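Local atomic coordinates of RNA-directed RNA polymerase (Infectious pancreatic necrosis virus, PDB entry 3ZED), a protein that probably copies the viral RNA genome as an RNA-dependent RNA polymerase, and probably occurs both free and covalently attached to the genomic RNA. Residues P123-T126 against L127-L131; S343-I347 against T348-T352; R367-T370 against I371-D374. One frame throughout, in Å; residues are numbered along the deposited sequence.

Contact 1 (P123-T126 against L127-L131); sequences PDIT and LLKQL
Leu127 N donates to Asp124 OD1 over 3.1 Å, an N-cap bond at the start of helix 125-137. The amide reaches the oxygen from above the carboxylate plane, 61° out of it. Aspartate suits this place because its short side chain can reach forward to the N-H of Leu127, in the first turn, which has no earlier helical carbonyl to bond; CG stands anti to the backbone N (chi1 -164°), bringing the carboxylate across Leu127 CB at about a right angle, with Asp124 CG 3.5 Å from Leu127 CB. The other oxygen, OD2, is held by the hydroxyl of Tyr613. Leu128 N donates to Asp124 O, opening the i to i+4 ladder, while Leu128 CD2 lies 4.4 Å from Ile125 CD1; both side chains also touch helix 143-156, through Leu147 and Ile154. Lys129 N bonds to Ile125 O at 3.0 Å. Its long chain, extended beyond CG, runs back along the helix: CG and CD pass close to Ile125 O, and Lys129 NZ stops 3.5 Å from Ile125 CG2. Gln130 CG comes to 3.3 Å from Thr126 O, the atom that accepts Gln130 N in the carbonyl plane at 3.1 Å.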
ATOM      1  N   PRO B 123      27.291   4.380   1.698  1.00 43.54           N
ATOM      2  CA  PRO B 123      27.361   2.916   1.606  1.00 43.15           C
ATOM      3  C   PRO B 123      28.085   2.332   2.813  1.00 50.97           C
ATOM      4  O   PRO B 123      28.931   3.018   3.408  1.00 53.44           O
ATOM      5  CB  PRO B 123      28.165   2.682   0.315  1.00 44.91           C
ATOM      6  CG  PRO B 123      28.994   3.886   0.174  1.00 49.59           C
ATOM      7  CD  PRO B 123      28.201   5.023   0.732  1.00 44.86           C
ATOM      8  N   ASP B 124      27.786   1.075   3.175  1.00 47.08           N
ATOM      9  CA  ASP B 124      28.473   0.444   4.307  1.00 46.63           C
ATOM     10  C   ASP B 124      29.858  -0.086   3.872  1.00 50.15           C
ATOM     11  O   ASP B 124      30.048  -1.278   3.622  1.00 49.23           O
ATOM     12  CB  ASP B 124      27.618  -0.658   4.956  1.00 46.66           C
ATOM     13  CG  ASP B 124      28.102  -1.066   6.327  1.00 46.94           C
ATOM     14  OD1 ASP B 124      29.249  -0.709   6.693  1.00 48.04           O
ATOM     15  OD2 ASP B 124      27.366  -1.772   7.014  1.00 52.55           O
ATOM     16  N   ILE B 125      30.826   0.835   3.824  1.00 48.35           N
ATOM     17  CA  ILE B 125      32.232   0.651   3.461  1.00 49.09           C
ATOM     18  C   ILE B 125      32.966  -0.180   4.537  1.00 51.28           C
ATOM     19  O   ILE B 125      33.909  -0.916   4.201  1.00 49.36           O
ATOM     20  CB  ILE B 125      32.858   2.073   3.255  1.00 54.44           C
ATOM     21  CG1 ILE B 125      32.338   2.713   1.948  1.00 56.09           C
ATOM     22  CG2 ILE B 125      34.380   2.112   3.307  1.00 56.87           C
ATOM     23  CD1 ILE B 125      32.143   1.763   0.730  1.00 63.81           C
ATOM     24  N   THR B 126      32.526  -0.069   5.814  1.00 49.20           N
ATOM     25  CA  THR B 126      33.101  -0.850   6.919  1.00 49.42           C
ATOM     26  C   THR B 126      32.807  -2.330   6.638  1.00 49.25           C
ATOM     27  O   THR B 126      33.730  -3.135   6.692  1.00 49.24           O
ATOM     28  CB  THR B 126      32.594  -0.357   8.288  1.00 62.99           C
ATOM     29  OG1 THR B 126      32.790   1.056   8.354  1.00 66.88           O
ATOM     30  CG2 THR B 126      33.340  -0.996   9.451  1.00 64.81           C
ATOM     31  N   LEU B 127      31.556  -2.664   6.250  1.00 43.65           N
ATOM     32  CA  LEU B 127      31.155  -4.035   5.915  1.00 41.84           C
ATOM     33  C   LEU B 127      31.943  -4.547   4.693  1.00 47.67           C
ATOM     34  O   LEU B 127      32.412  -5.690   4.720  1.00 49.50           O
ATOM     35  CB  LEU B 127      29.625  -4.148   5.699  1.00 39.98           C
ATOM     36  CG  LEU B 127      29.055  -5.524   5.309  1.00 42.70           C
ATOM     37  CD1 LEU B 127      29.304  -6.580   6.389  1.00 42.36           C
ATOM     38  CD2 LEU B 127      27.591  -5.427   5.000  1.00 42.71           C
ATOM     39  N   LEU B 128      32.152  -3.711   3.672  1.00 44.52           N
ATOM     40  CA  LEU B 128      32.913  -4.100   2.474  1.00 43.91           C
ATOM     41  C   LEU B 128      34.353  -4.485   2.841  1.00 47.30           C
ATOM     42  O   LEU B 128      34.886  -5.462   2.283  1.00 45.12           O
ATOM     43  CB  LEU B 128      32.911  -2.964   1.401  1.00 44.43           C
ATOM     44  CG  LEU B 128      33.763  -3.193   0.133  1.00 48.42           C
ATOM     45  CD1 LEU B 128      33.320  -4.452  -0.609  1.00 47.15           C
ATOM     46  CD2 LEU B 128      33.683  -2.007  -0.801  1.00 51.23           C
ATOM     47  N   LYS B 129      34.988  -3.702   3.754  1.00 45.63           N
ATOM     48  CA  LYS B 129      36.342  -3.987   4.251  1.00 47.27           C
ATOM     49  C   LYS B 129      36.357  -5.339   4.977  1.00 49.34           C
ATOM     50  O   LYS B 129      37.214  -6.180   4.698  1.00 49.87           O
ATOM     51  CB  LYS B 129      36.845  -2.863   5.179  1.00 52.47           C
ATOM     52  CG  LYS B 129      37.262  -1.588   4.451  1.00 61.59           C
ATOM     53  CD  LYS B 129      37.241  -0.373   5.368  1.00 70.18           C
ATOM     54  CE  LYS B 129      37.693   0.869   4.642  1.00 87.45           C
ATOM     55  NZ  LYS B 129      37.243   2.105   5.329  1.00 96.97           N
ATOM     56  N   GLN B 130      35.369  -5.572   5.846  1.00 45.48           N
ATOM     57  CA  GLN B 130      35.227  -6.805   6.622  1.00 44.72           C
ATOM     58  C   GLN B 130      35.012  -8.027   5.711  1.00 45.73           C
ATOM     59  O   GLN B 130      35.678  -9.044   5.890  1.00 45.40           O
ATOM     60  CB  GLN B 130      34.088  -6.674   7.639  1.00 45.16           C
ATOM     61  CG  GLN B 130      34.378  -5.673   8.760  1.00 57.02           C
ATOM     62  CD  GLN B 130      35.584  -6.029   9.595  1.00 65.63           C
ATOM     63  OE1 GLN B 130      35.822  -7.185   9.939  1.00 55.34           O
ATOM     64  NE2 GLN B 130      36.374  -5.036   9.939  1.00 68.07           N
ATOM     65  N   LEU B 131      34.148  -7.899   4.695  1.00 41.33           N
ATOM     66  CA  LEU B 131      33.897  -8.965   3.720  1.00 39.97           C
ATOM     67  C   LEU B 131      35.189  -9.358   3.014  1.00 45.97           C
ATOM     68  O   LEU B 131      35.461 -10.559   2.868  1.00 46.09           O
ATOM     69  CB  LEU B 131      32.840  -8.534   2.689  1.00 38.82           C
ATOM     70  CG  LEU B 131      31.403  -8.379   3.179  1.00 42.54           C
ATOM     71  CD1 LEU B 131      30.598  -7.604   2.173  1.00 41.71           C
ATOM     72  CD2 LEU B 131      30.731  -9.747   3.465  1.00 42.70           C
TER

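Contact 2 (S343-I347 against T348-T352); sequences SKLNI and TNTQT
This is a local polar turn in the loop between helix 326-340 and helix 364-377, in which the side chains of Asn346 and Asn349 bond to Thr348 and to the backbone of Asn346 and Lys344. Asn349 carries much of it. Its OD1 accepts Asn346 N over 3.0 Å in a nearly straight bond (170°), although the donor sits above the carbonyl plane, and Asn349 OD1 also accepts from Thr350 OG1 at 2.7 Å. Its ND2 donates to Lys344 O at 3.2 Å, so both ends of the amide are engaged and its rotation is fixed; an asparagine suits the place because it offers a donor and an acceptor to the backbone at once. Asn346 turns its amide the other way along the chain: OD1 accepts Thr348 N at 3.0 Å on a lone pair and Thr348 OG1 at 2.6 Å, both in the carbonyl plane, the geometry of an Asx turn. CG lies between the backbone N and the carbonyl carbon (chi1 59°), which brings OD1 round to the residue two further on. The two asparagine amides stack with planes 29° apart, and Asn346 ND2 turns to Tyr356 O. In the backbone, Asn349 N donates to Asn346 O at 3.1 Å, with a weak bond from Thr350 N to the same oxygen. Beyond the turn, Thr352 CG2 rests 3.5 Å from Asn346 C, while its hydroxyl bonds to Gln203 O.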
ATOM      1  N   SER B 343     -10.249  -8.678   7.978  1.00 45.88           N
ATOM      2  CA  SER B 343     -10.129  -9.485   6.759  1.00 44.96           C
ATOM      3  C   SER B 343      -8.691  -9.906   6.424  1.00 49.18           C
ATOM      4  O   SER B 343      -8.287  -9.854   5.256  1.00 48.92           O
ATOM      5  CB  SER B 343     -10.748  -8.728   5.581  1.00 44.04           C
ATOM      6  OG  SER B 343     -12.048  -8.276   5.920  1.00 45.05           O
ATOM      7  N   LYS B 344      -7.957 -10.407   7.426  1.00 46.33           N
ATOM      8  CA  LYS B 344      -6.597 -10.916   7.204  1.00 45.43           C
ATOM      9  C   LYS B 344      -6.732 -12.350   6.652  1.00 47.37           C
ATOM     10  O   LYS B 344      -6.360 -13.323   7.316  1.00 45.15           O
ATOM     11  CB  LYS B 344      -5.735 -10.861   8.498  1.00 47.31           C
ATOM     12  CG  LYS B 344      -5.804  -9.562   9.306  1.00 62.97           C
ATOM     13  CD  LYS B 344      -5.138  -8.367   8.639  1.00 75.30           C
ATOM     14  CE  LYS B 344      -5.365  -7.123   9.465  1.00 87.96           C
ATOM     15  NZ  LYS B 344      -4.674  -5.939   8.891  1.00 95.93           N
ATOM     16  N   LEU B 345      -7.327 -12.470   5.445  1.00 42.31           N
ATOM     17  CA  LEU B 345      -7.584 -13.767   4.834  1.00 41.36           C
ATOM     18  C   LEU B 345      -6.679 -13.975   3.625  1.00 44.11           C
ATOM     19  O   LEU B 345      -6.636 -13.134   2.723  1.00 44.80           O
ATOM     20  CB  LEU B 345      -9.075 -13.916   4.477  1.00 41.65           C
ATOM     21  CG  LEU B 345     -10.104 -13.499   5.570  1.00 46.90           C
ATOM     22  CD1 LEU B 345     -11.553 -13.558   5.030  1.00 47.84           C
ATOM     23  CD2 LEU B 345      -9.995 -14.370   6.831  1.00 47.54           C
ATOM     24  N   ASN B 346      -5.919 -15.072   3.628  1.00 39.21           N
ATOM     25  CA  ASN B 346      -4.984 -15.360   2.544  1.00 38.35           C
ATOM     26  C   ASN B 346      -4.892 -16.864   2.324  1.00 40.92           C
ATOM     27  O   ASN B 346      -5.493 -17.630   3.068  1.00 41.26           O
ATOM     28  CB  ASN B 346      -3.595 -14.726   2.802  1.00 37.42           C
ATOM     29  CG  ASN B 346      -2.937 -15.197   4.061  1.00 44.63           C
ATOM     30  OD1 ASN B 346      -2.561 -16.358   4.193  1.00 32.25           O
ATOM     31  ND2 ASN B 346      -2.811 -14.314   5.021  1.00 41.96           N
ATOM     32  N   ILE B 347      -4.136 -17.275   1.302  1.00 36.96           N
ATOM     33  CA  ILE B 347      -3.976 -18.667   0.878  1.00 37.21           C
ATOM     34  C   ILE B 347      -3.443 -19.596   2.013  1.00 41.60           C
ATOM     35  O   ILE B 347      -3.688 -20.792   1.955  1.00 41.94           O
ATOM     36  CB  ILE B 347      -3.087 -18.721  -0.400  1.00 38.35           C
ATOM     37  CG1 ILE B 347      -3.288 -20.026  -1.208  1.00 37.98           C
ATOM     38  CG2 ILE B 347      -1.618 -18.381  -0.123  1.00 35.84           C
ATOM     39  CD1 ILE B 347      -2.868 -19.946  -2.697  1.00 43.11           C
ATOM     40  N   THR B 348      -2.760 -19.064   3.032  1.00 38.92           N
ATOM     41  CA  THR B 348      -2.207 -19.910   4.090  1.00 39.10           C
ATOM     42  C   THR B 348      -3.260 -20.231   5.169  1.00 45.85           C
ATOM     43  O   THR B 348      -3.062 -21.187   5.917  1.00 47.23           O
ATOM     44  CB  THR B 348      -0.926 -19.297   4.709  1.00 43.52           C
ATOM     45  OG1 THR B 348      -1.254 -18.161   5.523  1.00 39.81           O
ATOM     46  CG2 THR B 348       0.120 -18.932   3.665  1.00 40.72           C
ATOM     47  N   ASN B 349      -4.374 -19.471   5.239  1.00 44.24           N
ATOM     48  CA  ASN B 349      -5.412 -19.705   6.258  1.00 45.76           C
ATOM     49  C   ASN B 349      -6.827 -19.799   5.658  1.00 53.12           C
ATOM     50  O   ASN B 349      -7.784 -19.997   6.399  1.00 55.72           O
ATOM     51  CB  ASN B 349      -5.375 -18.600   7.338  1.00 38.51           C
ATOM     52  CG  ASN B 349      -5.629 -17.184   6.847  1.00 47.53           C
ATOM     53  OD1 ASN B 349      -6.460 -16.911   5.976  1.00 42.87           O
ATOM     54  ND2 ASN B 349      -4.980 -16.229   7.467  1.00 37.21           N
ATOM     55  N   THR B 350      -6.969 -19.604   4.339  1.00 48.91           N
ATOM     56  CA  THR B 350      -8.274 -19.600   3.651  1.00 49.31           C
ATOM     57  C   THR B 350      -8.093 -20.129   2.242  1.00 51.90           C
ATOM     58  O   THR B 350      -7.020 -19.964   1.673  1.00 50.65           O
ATOM     59  CB  THR B 350      -8.853 -18.145   3.646  1.00 47.94           C
ATOM     60  OG1 THR B 350      -8.889 -17.626   4.987  1.00 43.11           O
ATOM     61  CG2 THR B 350     -10.241 -18.028   2.995  1.00 42.12           C
ATOM     62  N   GLN B 351      -9.142 -20.721   1.655  1.00 49.32           N
ATOM     63  CA  GLN B 351      -9.095 -21.206   0.279  1.00 48.32           C
ATOM     64  C   GLN B 351      -9.357 -20.022  -0.664  1.00 52.82           C
ATOM     65  O   GLN B 351     -10.468 -19.835  -1.153  1.00 54.36           O
ATOM     66  CB  GLN B 351     -10.075 -22.370   0.079  1.00 50.50           C
ATOM     67  CG  GLN B 351      -9.564 -23.626   0.765  1.00 56.93           C
ATOM     68  CD  GLN B 351     -10.490 -24.793   0.652  1.00 73.56           C
ATOM     69  OE1 GLN B 351     -10.786 -25.287  -0.442  1.00 74.61           O
ATOM     70  NE2 GLN B 351     -10.894 -25.312   1.796  1.00 55.10           N
ATOM     71  N   THR B 352      -8.320 -19.186  -0.855  1.00 48.42           N
ATOM     72  CA  THR B 352      -8.329 -17.981  -1.695  1.00 47.10           C
ATOM     73  C   THR B 352      -6.972 -17.790  -2.380  1.00 48.29           C
ATOM     74  O   THR B 352      -5.971 -18.050  -1.725  1.00 48.00           O
ATOM     75  CB  THR B 352      -8.675 -16.711  -0.841  1.00 46.56           C
ATOM     76  OG1 THR B 352      -8.492 -15.541  -1.637  1.00 45.21           O
ATOM     77  CG2 THR B 352      -7.791 -16.553   0.397  1.00 41.34           C
TER

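Contact 3 (R367-T370 against I371-D374); sequences RIMT and IIRD
Arg367 O accepts Ile371 N at 3.1 Å, and the aliphatic end of Ile371 folds back to this carbonyl, with CD1 3.4 Å from Arg367 O. The arginine's own chain reaches out from the helix to the preceding loop, where NH1 bonds to Thr348 O. Ile368 follows on a buried face. Its O receives Ile372 N at 2.8 Å, nearly in line with the C=O bond, and Ile368 CG2 packs 3.7 Å from Ile372 CD1; branched aliphatic side chains fit here because Leu382 and Met384 of strand 382-386 and Leu558 and Leu560 of strand 556-560 line the same side. Met369, flexible and bent at chi2 and chi3, puts SD 4.2 Å from Ile372 CD1. Met369 O is gripped twice by Arg373: the backbone N donates at 2.8 Å, and NE adds a weak bond at 3.2 Å. The turn at Arg373 chi3 (-83°) folds the guanidinium back, with Met369 O at its edge. Thr370 O accepts Asp374 N, and the two side chains run side by side, pointing the same way. Thr370 OG1, anti to the carbonyl carbon (chi1 -63°), lies near the carbonyl one turn earlier and bonds to Asp366 O. Four successive i to i+4 bonds, with apolar residues on a buried face and charged ones partly exposed, make an amphipathic alpha-helix packed on strand 382-386, at the edge of a four-stranded antiparallel sheet, and on strand 556-560 and helix 524-533.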
ATOM      1  N   ARG B 367       3.965 -23.292   4.635  1.00 37.26           N
ATOM      2  CA  ARG B 367       2.543 -23.442   4.231  1.00 37.58           C
ATOM      3  C   ARG B 367       2.394 -23.218   2.720  1.00 39.93           C
ATOM      4  O   ARG B 367       1.720 -23.994   2.049  1.00 39.84           O
ATOM      5  CB  ARG B 367       1.625 -22.482   5.015  1.00 36.56           C
ATOM      6  CG  ARG B 367       1.463 -22.873   6.473  1.00 36.85           C
ATOM      7  CD  ARG B 367       0.334 -22.102   7.120  1.00 39.88           C
ATOM      8  NE  ARG B 367      -0.005 -22.641   8.433  1.00 45.53           N
ATOM      9  CZ  ARG B 367      -1.204 -22.540   9.006  1.00 60.12           C
ATOM     10  NH1 ARG B 367      -2.195 -21.925   8.376  1.00 52.19           N
ATOM     11  NH2 ARG B 367      -1.422 -23.067  10.204  1.00 51.85           N
ATOM     12  N   ILE B 368       3.076 -22.185   2.183  1.00 37.36           N
ATOM     13  CA  ILE B 368       3.104 -21.861   0.749  1.00 36.10           C
ATOM     14  C   ILE B 368       3.739 -23.026  -0.030  1.00 39.66           C
ATOM     15  O   ILE B 368       3.159 -23.477  -1.019  1.00 40.06           O
ATOM     16  CB  ILE B 368       3.861 -20.517   0.499  1.00 37.77           C
ATOM     17  CG1 ILE B 368       3.073 -19.307   1.027  1.00 37.13           C
ATOM     18  CG2 ILE B 368       4.303 -20.349  -0.988  1.00 37.35           C
ATOM     19  CD1 ILE B 368       1.837 -18.939   0.295  1.00 40.08           C
ATOM     20  N   MET B 369       4.908 -23.535   0.444  1.00 34.39           N
ATOM     21  CA  MET B 369       5.610 -24.652  -0.213  1.00 34.25           C
ATOM     22  C   MET B 369       4.768 -25.937  -0.209  1.00 39.35           C
ATOM     23  O   MET B 369       4.787 -26.657  -1.206  1.00 40.88           O
ATOM     24  CB  MET B 369       6.985 -24.890   0.401  1.00 35.59           C
ATOM     25  CG  MET B 369       7.963 -23.747   0.115  1.00 37.38           C
ATOM     26  SD  MET B 369       8.271 -23.403  -1.662  1.00 41.76           S
ATOM     27  CE  MET B 369       9.004 -24.960  -2.197  1.00 37.93           C
ATOM     28  N   THR B 370       3.968 -26.177   0.856  1.00 34.21           N
ATOM     29  CA  THR B 370       3.040 -27.313   0.929  1.00 36.00           C
ATOM     30  C   THR B 370       1.963 -27.145  -0.163  1.00 41.33           C
ATOM     31  O   THR B 370       1.694 -28.086  -0.897  1.00 41.89           O
ATOM     32  CB  THR B 370       2.435 -27.434   2.350  1.00 40.96           C
ATOM     33  OG1 THR B 370       3.493 -27.701   3.266  1.00 44.79           O
ATOM     34  CG2 THR B 370       1.400 -28.555   2.466  1.00 41.63           C
ATOM     35  N   ILE B 371       1.389 -25.934  -0.291  1.00 40.08           N
ATOM     36  CA  ILE B 371       0.364 -25.624  -1.297  1.00 39.64           C
ATOM     37  C   ILE B 371       0.965 -25.831  -2.704  1.00 44.66           C
ATOM     38  O   ILE B 371       0.331 -26.497  -3.525  1.00 47.21           O
ATOM     39  CB  ILE B 371      -0.252 -24.206  -1.091  1.00 40.21           C
ATOM     40  CG1 ILE B 371      -1.162 -24.187   0.171  1.00 40.71           C
ATOM     41  CG2 ILE B 371      -1.059 -23.763  -2.324  1.00 40.01           C
ATOM     42  CD1 ILE B 371      -1.233 -22.824   0.868  1.00 41.42           C
ATOM     43  N   ILE B 372       2.200 -25.336  -2.948  1.00 39.06           N
ATOM     44  CA  ILE B 372       2.902 -25.478  -4.232  1.00 39.60           C
ATOM     45  C   ILE B 372       3.167 -26.964  -4.552  1.00 46.34           C
ATOM     46  O   ILE B 372       2.860 -27.410  -5.661  1.00 46.11           O
ATOM     47  CB  ILE B 372       4.207 -24.627  -4.273  1.00 40.87           C
ATOM     48  CG1 ILE B 372       3.870 -23.109  -4.383  1.00 39.09           C
ATOM     49  CG2 ILE B 372       5.171 -25.084  -5.406  1.00 41.51           C
ATOM     50  CD1 ILE B 372       5.099 -22.146  -4.166  1.00 43.54           C
ATOM     51  N   ARG B 373       3.714 -27.718  -3.583  1.00 44.52           N
ATOM     52  CA  ARG B 373       4.052 -29.140  -3.755  1.00 45.59           C
ATOM     53  C   ARG B 373       2.808 -29.984  -4.047  1.00 50.55           C
ATOM     54  O   ARG B 373       2.858 -30.821  -4.950  1.00 50.75           O
ATOM     55  CB  ARG B 373       4.826 -29.689  -2.545  1.00 44.16           C
ATOM     56  CG  ARG B 373       6.303 -29.230  -2.533  1.00 48.60           C
ATOM     57  CD  ARG B 373       7.061 -29.757  -1.326  1.00 63.77           C
ATOM     58  NE  ARG B 373       6.836 -28.918  -0.144  1.00 79.80           N
ATOM     59  CZ  ARG B 373       7.272 -29.190   1.088  1.00 88.55           C
ATOM     60  NH1 ARG B 373       7.959 -30.305   1.330  1.00 67.05           N
ATOM     61  NH2 ARG B 373       7.016 -28.352   2.088  1.00 65.97           N
ATOM     62  N   ASP B 374       1.688 -29.735  -3.334  1.00 47.85           N
ATOM     63  CA  ASP B 374       0.432 -30.447  -3.561  1.00 50.37           C
ATOM     64  C   ASP B 374      -0.101 -30.154  -4.971  1.00 53.70           C
ATOM     65  O   ASP B 374      -0.564 -31.076  -5.644  1.00 55.36           O
ATOM     66  CB  ASP B 374      -0.625 -30.109  -2.474  1.00 53.96           C
ATOM     67  CG  ASP B 374      -0.311 -30.619  -1.064  1.00 75.82           C
ATOM     68  OD1 ASP B 374       0.780 -31.233  -0.871  1.00 79.30           O
ATOM     69  OD2 ASP B 374      -1.137 -30.388  -0.149  1.00 84.03           O
TER

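Overall arrangement
From the N terminus, contact 1 comes first and sits apart, its nearest atoms about 31 Å from contact 2 and about 27 Å from contact 3. It starts helix 125-137 against helices 143-156 and 625-645. Each contact is a local closure within one continuous segment, and the three follow in series with no nesting or crossing. Contact 2 closes a turn in the loop leaving helix 326-340; contact 3 lies on helix 364-377, into which that loop leads. Their centres are 14 Å apart, and they meet directly, through Thr348 and Arg367 and through the packing of Ile347 on Ile368 and Ile371. The loop is thus tied to the helix that follows it.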